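Local coordinates for hemolysin activator protein CdiB (Acinetobacter baumannii ACICU, PDB 6WIL), which probably secretes its partner CdiA toxin across the outer membrane as the beta-barrel transporter of a two-partner system for contact-dependent growth inhibition, at residues L111-S119 and D167-D175. Sequence-based numbering, arbitrary orientation.
Sequences LLKKGFITS and DIVNLKRLD. With SO4 (sulfate ion), chain B.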
ATOM      1  N   LEU A 111      18.450 -10.566 -19.783  1.00 44.21           N
ATOM      2  CA  LEU A 111      17.584  -9.628 -20.488  1.00 43.91           C
ATOM      3  C   LEU A 111      16.172  -9.663 -19.917  1.00 44.96           C
ATOM      4  O   LEU A 111      15.564  -8.616 -19.663  1.00 41.23           O
ATOM      5  CB  LEU A 111      17.578  -9.960 -21.983  1.00 42.25           C
ATOM      6  CG  LEU A 111      17.240  -8.843 -22.968  1.00 53.87           C
ATOM      7  CD1 LEU A 111      18.228  -7.698 -22.819  1.00 40.00           C
ATOM      8  CD2 LEU A 111      17.251  -9.379 -24.394  1.00 55.82           C
ATOM      9  N   LEU A 112      15.637 -10.868 -19.701  1.00 42.38           N
ATOM     10  CA  LEU A 112      14.321 -11.004 -19.088  1.00 46.54           C
ATOM     11  C   LEU A 112      14.328 -10.558 -17.631  1.00 61.04           C
ATOM     12  O   LEU A 112      13.302 -10.087 -17.126  1.00 68.03           O
ATOM     13  CB  LEU A 112      13.843 -12.453 -19.194  1.00 47.30           C
ATOM     14  CG  LEU A 112      13.754 -13.020 -20.611  1.00 53.15           C
ATOM     15  CD1 LEU A 112      13.290 -14.470 -20.587  1.00 49.08           C
ATOM     16  CD2 LEU A 112      12.827 -12.169 -21.465  1.00 50.26           C
ATOM     17  N   LYS A 113      15.465 -10.706 -16.942  1.00 55.48           N
ATOM     18  CA  LYS A 113      15.565 -10.247 -15.560  1.00 55.18           C
ATOM     19  C   LYS A 113      15.257  -8.759 -15.449  1.00 46.62           C
ATOM     20  O   LYS A 113      14.569  -8.327 -14.517  1.00 50.67           O
ATOM     21  CB  LYS A 113      16.959 -10.537 -15.007  1.00 61.69           C
ATOM     22  CG  LYS A 113      17.024 -11.668 -14.001  1.00 60.67           C
ATOM     23  CD  LYS A 113      18.399 -11.719 -13.353  1.00 67.04           C
ATOM     24  CE  LYS A 113      18.546 -12.925 -12.444  1.00 74.67           C
ATOM     25  NZ  LYS A 113      19.976 -13.303 -12.278  1.00 62.07           N
ATOM     26  N   LYS A 114      15.756  -7.962 -16.388  1.00 40.57           N
ATOM     27  CA  LYS A 114      15.516  -6.526 -16.380  1.00 47.56           C
ATOM     28  C   LYS A 114      14.208  -6.138 -17.060  1.00 51.89           C
ATOM     29  O   LYS A 114      13.869  -4.951 -17.081  1.00 44.99           O
ATOM     30  CB  LYS A 114      16.690  -5.792 -17.037  1.00 43.98           C
ATOM     31  CG  LYS A 114      17.743  -5.293 -16.049  1.00 41.67           C
ATOM     32  CD  LYS A 114      18.333  -6.426 -15.223  1.00 57.17           C
ATOM     33  CE  LYS A 114      19.220  -5.894 -14.109  1.00 61.34           C
ATOM     34  NZ  LYS A 114      20.284  -4.997 -14.636  1.00 61.27           N
ATOM     35  N   GLY A 115      13.472  -7.099 -17.616  1.00 37.98           N
ATOM     36  CA  GLY A 115      12.128  -6.860 -18.102  1.00 39.69           C
ATOM     37  C   GLY A 115      11.946  -6.734 -19.604  1.00 49.60           C
ATOM     38  O   GLY A 115      10.828  -6.442 -20.045  1.00 34.48           O
ATOM     39  N   PHE A 116      12.987  -6.953 -20.408  1.00 47.59           N
ATOM     40  CA  PHE A 116      12.878  -6.774 -21.857  1.00 39.78           C
ATOM     41  C   PHE A 116      12.392  -8.082 -22.478  1.00 48.09           C
ATOM     42  O   PHE A 116      13.148  -8.865 -23.056  1.00 48.88           O
ATOM     43  CB  PHE A 116      14.206  -6.306 -22.438  1.00 42.31           C
ATOM     44  CG  PHE A 116      14.731  -5.047 -21.798  1.00 47.35           C
ATOM     45  CD1 PHE A 116      14.355  -3.799 -22.274  1.00 47.23           C
ATOM     46  CD2 PHE A 116      15.594  -5.113 -20.714  1.00 46.95           C
ATOM     47  CE1 PHE A 116      14.836  -2.640 -21.685  1.00 46.41           C
ATOM     48  CE2 PHE A 116      16.078  -3.958 -20.120  1.00 33.60           C
ATOM     49  CZ  PHE A 116      15.698  -2.721 -20.606  1.00 44.45           C
ATOM     50  N   ILE A 117      11.080  -8.304 -22.363  1.00 38.65           N
ATOM     51  CA  ILE A 117      10.491  -9.591 -22.717  1.00 38.63           C
ATOM     52  C   ILE A 117      10.356  -9.806 -24.220  1.00 47.44           C
ATOM     53  O   ILE A 117      10.147 -10.945 -24.652  1.00 46.39           O
ATOM     54  CB  ILE A 117       9.110  -9.750 -22.060  1.00 40.77           C
ATOM     55  CG1 ILE A 117       8.285  -8.476 -22.261  1.00 29.94           C
ATOM     56  CG2 ILE A 117       9.254 -10.091 -20.582  1.00 39.42           C
ATOM     57  CD1 ILE A 117       6.860  -8.587 -21.781  1.00 51.66           C
ATOM     58  N   THR A 118      10.450  -8.751 -25.031  1.00 38.01           N
ATOM     59  CA  THR A 118      10.349  -8.881 -26.479  1.00 50.46           C
ATOM     60  C   THR A 118      11.677  -8.631 -27.178  1.00 43.73           C
ATOM     61  O   THR A 118      11.714  -8.550 -28.410  1.00 41.83           O
ATOM     62  CB  THR A 118       9.283  -7.934 -27.036  1.00 45.50           C
ATOM     63  OG1 THR A 118       9.686  -6.576 -26.816  1.00 35.30           O
ATOM     64  CG2 THR A 118       7.947  -8.185 -26.358  1.00 31.45           C
ATOM     65  N   SER A 119      12.760  -8.486 -26.424  1.00 34.98           N
ATOM     66  CA  SER A 119      14.094  -8.371 -26.985  1.00 42.48           C
ATOM     67  C   SER A 119      14.778  -9.734 -26.976  1.00 45.83           C
ATOM     68  O   SER A 119      14.389 -10.644 -26.241  1.00 48.12           O
ATOM     69  CB  SER A 119      14.921  -7.345 -26.209  1.00 38.00           C
ATOM     70  OG  SER A 119      14.503  -6.028 -26.518  1.00 48.66           O
ATOM     71  N   ASP A 167       8.735   3.188 -28.091  1.00 53.44           N
ATOM     72  CA  ASP A 167       9.643   2.896 -26.994  1.00 54.32           C
ATOM     73  C   ASP A 167       9.998   1.412 -26.966  1.00 54.44           C
ATOM     74  O   ASP A 167       9.385   0.579 -27.640  1.00 55.82           O
ATOM     75  CB  ASP A 167       9.030   3.307 -25.655  1.00 49.84           C
ATOM     76  CG  ASP A 167       9.077   4.803 -25.425  1.00 64.21           C
ATOM     77  OD1 ASP A 167       9.500   5.534 -26.345  1.00 81.10           O
ATOM     78  OD2 ASP A 167       8.697   5.247 -24.321  1.00 77.22           O
ATOM     79  N   ILE A 168      11.001   1.086 -26.160  1.00 55.83           N
ATOM     80  CA  ILE A 168      11.415  -0.300 -25.982  1.00 60.24           C
ATOM     81  C   ILE A 168      10.475  -0.970 -24.989  1.00 36.83           C
ATOM     82  O   ILE A 168      10.184  -0.418 -23.921  1.00 43.50           O
ATOM     83  CB  ILE A 168      12.876  -0.372 -25.511  1.00 59.00           C
ATOM     84  CG1 ILE A 168      13.787   0.305 -26.537  1.00 59.41           C
ATOM     85  CG2 ILE A 168      13.295  -1.817 -25.286  1.00 60.17           C
ATOM     86  CD1 ILE A 168      15.204   0.526 -26.055  1.00 54.94           C
ATOM     87  N   VAL A 169       9.990  -2.158 -25.344  1.00 44.65           N
ATOM     88  CA  VAL A 169       9.032  -2.874 -24.508  1.00 42.89           C
ATOM     89  C   VAL A 169       9.722  -3.356 -23.239  1.00 52.18           C
ATOM     90  O   VAL A 169      10.692  -4.122 -23.295  1.00 50.01           O
ATOM     91  CB  VAL A 169       8.411  -4.048 -25.273  1.00 41.48           C
ATOM     92  CG1 VAL A 169       7.590  -4.913 -24.330  1.00 57.73           C
ATOM     93  CG2 VAL A 169       7.557  -3.538 -26.420  1.00 45.16           C
ATOM     94  N   ASN A 170       9.216  -2.916 -22.087  1.00 53.99           N
ATOM     95  CA  ASN A 170       9.703  -3.359 -20.786  1.00 42.86           C
ATOM     96  C   ASN A 170       8.521  -3.756 -19.912  1.00 43.25           C
ATOM     97  O   ASN A 170       7.548  -3.005 -19.800  1.00 47.58           O
ATOM     98  CB  ASN A 170      10.524  -2.272 -20.094  1.00 42.74           C
ATOM     99  CG  ASN A 170      11.357  -2.821 -18.957  1.00 44.84           C
ATOM    100  OD1 ASN A 170      10.838  -3.133 -17.886  1.00 50.15           O
ATOM    101  ND2 ASN A 170      12.658  -2.952 -19.189  1.00 52.06           N
ATOM    102  N   LEU A 171       8.621  -4.927 -19.278  1.00 34.14           N
ATOM    103  CA  LEU A 171       7.517  -5.467 -18.495  1.00 43.89           C
ATOM    104  C   LEU A 171       7.240  -4.665 -17.227  1.00 48.13           C
ATOM    105  O   LEU A 171       6.115  -4.707 -16.720  1.00 42.42           O
ATOM    106  CB  LEU A 171       7.802  -6.926 -18.136  1.00 37.78           C
ATOM    107  CG  LEU A 171       6.667  -7.736 -17.507  1.00 52.84           C
ATOM    108  CD1 LEU A 171       5.448  -7.759 -18.420  1.00 49.61           C
ATOM    109  CD2 LEU A 171       7.138  -9.148 -17.204  1.00 54.73           C
ATOM    110  N   LYS A 172       8.235  -3.946 -16.701  1.00 39.13           N
ATOM    111  CA  LYS A 172       8.000  -3.129 -15.514  1.00 40.43           C
ATOM    112  C   LYS A 172       7.097  -1.945 -15.832  1.00 44.11           C
ATOM    113  O   LYS A 172       6.250  -1.566 -15.016  1.00 36.69           O
ATOM    114  CB  LYS A 172       9.327  -2.644 -14.930  1.00 38.61           C
ATOM    115  CG  LYS A 172      10.109  -3.699 -14.165  1.00 37.24           C
ATOM    116  CD  LYS A 172      11.378  -3.100 -13.571  1.00 47.44           C
ATOM    117  CE  LYS A 172      12.623  -3.701 -14.199  1.00 59.56           C
ATOM    118  NZ  LYS A 172      12.821  -5.121 -13.784  1.00 52.63           N
ATOM    119  N   ARG A 173       7.264  -1.351 -17.015  1.00 44.23           N
ATOM    120  CA  ARG A 173       6.421  -0.236 -17.426  1.00 44.79           C
ATOM    121  C   ARG A 173       5.041  -0.700 -17.871  1.00 42.15           C
ATOM    122  O   ARG A 173       4.055   0.008 -17.643  1.00 47.09           O
ATOM    123  CB  ARG A 173       7.110   0.553 -18.539  1.00 40.14           C
ATOM    124  CG  ARG A 173       8.487   1.052 -18.133  1.00 38.72           C
ATOM    125  CD  ARG A 173       9.099   1.979 -19.167  1.00 33.05           C
ATOM    126  NE  ARG A 173      10.300   2.615 -18.641  1.00 40.20           N
ATOM    127  CZ  ARG A 173      10.347   3.857 -18.170  1.00 43.84           C
ATOM    128  NH1 ARG A 173       9.260   4.614 -18.177  1.00 45.98           N
ATOM    129  NH2 ARG A 173      11.486   4.343 -17.701  1.00 41.69           N
ATOM    130  N   LEU A 174       4.947  -1.878 -18.494  1.00 35.91           N
ATOM    131  CA  LEU A 174       3.636  -2.436 -18.811  1.00 49.42           C
ATOM    132  C   LEU A 174       2.827  -2.675 -17.543  1.00 41.90           C
ATOM    133  O   LEU A 174       1.635  -2.352 -17.482  1.00 32.62           O
ATOM    134  CB  LEU A 174       3.786  -3.740 -19.595  1.00 41.41           C
ATOM    135  CG  LEU A 174       4.532  -3.710 -20.929  1.00 53.86           C
ATOM    136  CD1 LEU A 174       4.333  -5.025 -21.675  1.00 49.26           C
ATOM    137  CD2 LEU A 174       4.084  -2.530 -21.773  1.00 46.93           C
ATOM    138  N   ASP A 175       3.462  -3.252 -16.518  1.00 35.51           N
ATOM    139  CA  ASP A 175       2.756  -3.548 -15.275  1.00 40.13           C
ATOM    140  C   ASP A 175       2.341  -2.272 -14.557  1.00 41.05           C
ATOM    141  O   ASP A 175       1.242  -2.200 -13.997  1.00 37.60           O
ATOM    142  CB  ASP A 175       3.632  -4.407 -14.363  1.00 42.10           C
ATOM    143  CG  ASP A 175       3.695  -5.858 -14.800  1.00 50.08           C
ATOM    144  OD1 ASP A 175       2.982  -6.235 -15.755  1.00 54.01           O
ATOM    145  OD2 ASP A 175       4.458  -6.626 -14.177  1.00 63.24           O
TER
HETATM  146  S   SO4 B 601      10.094   7.800 -15.949  0.83 76.78           S
HETATM  147  O1  SO4 B 601      10.780   6.639 -15.387  0.83 53.65           O
HETATM  148  O2  SO4 B 601       9.669   8.681 -14.863  0.83 70.70           O
HETATM  149  O3  SO4 B 601       8.932   7.349 -16.714  0.83 62.97           O
HETATM  150  O4  SO4 B 601      10.996   8.532 -16.835  0.83 77.00           O
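Asn170 reaches across to the end of helix 97-113 and lies over one face of the Phe116 ring. Its ND2 sits 3.3 Å above the ring plane, offset toward the rim, and the amide and ring planes stand nearly perpendicular, 84° apart. The same ND2 donates to Lys114 O at 3.1 Å, with an N-H...O angle of 151°. The other end of the amide caps helix 171-181: OD1 accepts from Lys172 N at 3.0 Å, in the carbonyl plane on a lone pair. The amide is thus gripped at both ends, which fixes its flip. CG of Asn170 lies anti to its own backbone N (chi1 -164°), which carries the amide over the ring.

Gly115 closes the first helix in a Schellman motif. Its O accepts from Leu171 N at 2.8 Å, so the C-terminal end of helix 97-113 is tied to the N-terminal end of helix 171-181. Ile168 CG2 meets the edge of the Phe116 ring, near its plane. Ile117 crosses Leu171 at about a right angle, CD1 to CD1 at 3.7 Å. Thr118 OG1 presses on Val169 CB at 3.2 Å.

The contact joins the two POTRA domains. A sulfate, probably from the crystallisation liquor, bridges Arg173 to Arg321. Phe76 packs edge-to-face with Phe116, and Phe78 of helix 77-85 also touches it. Ile168 and Val169 rest on strand 132-149, and Lys172 touches Arg325 of barrel strand 308-326.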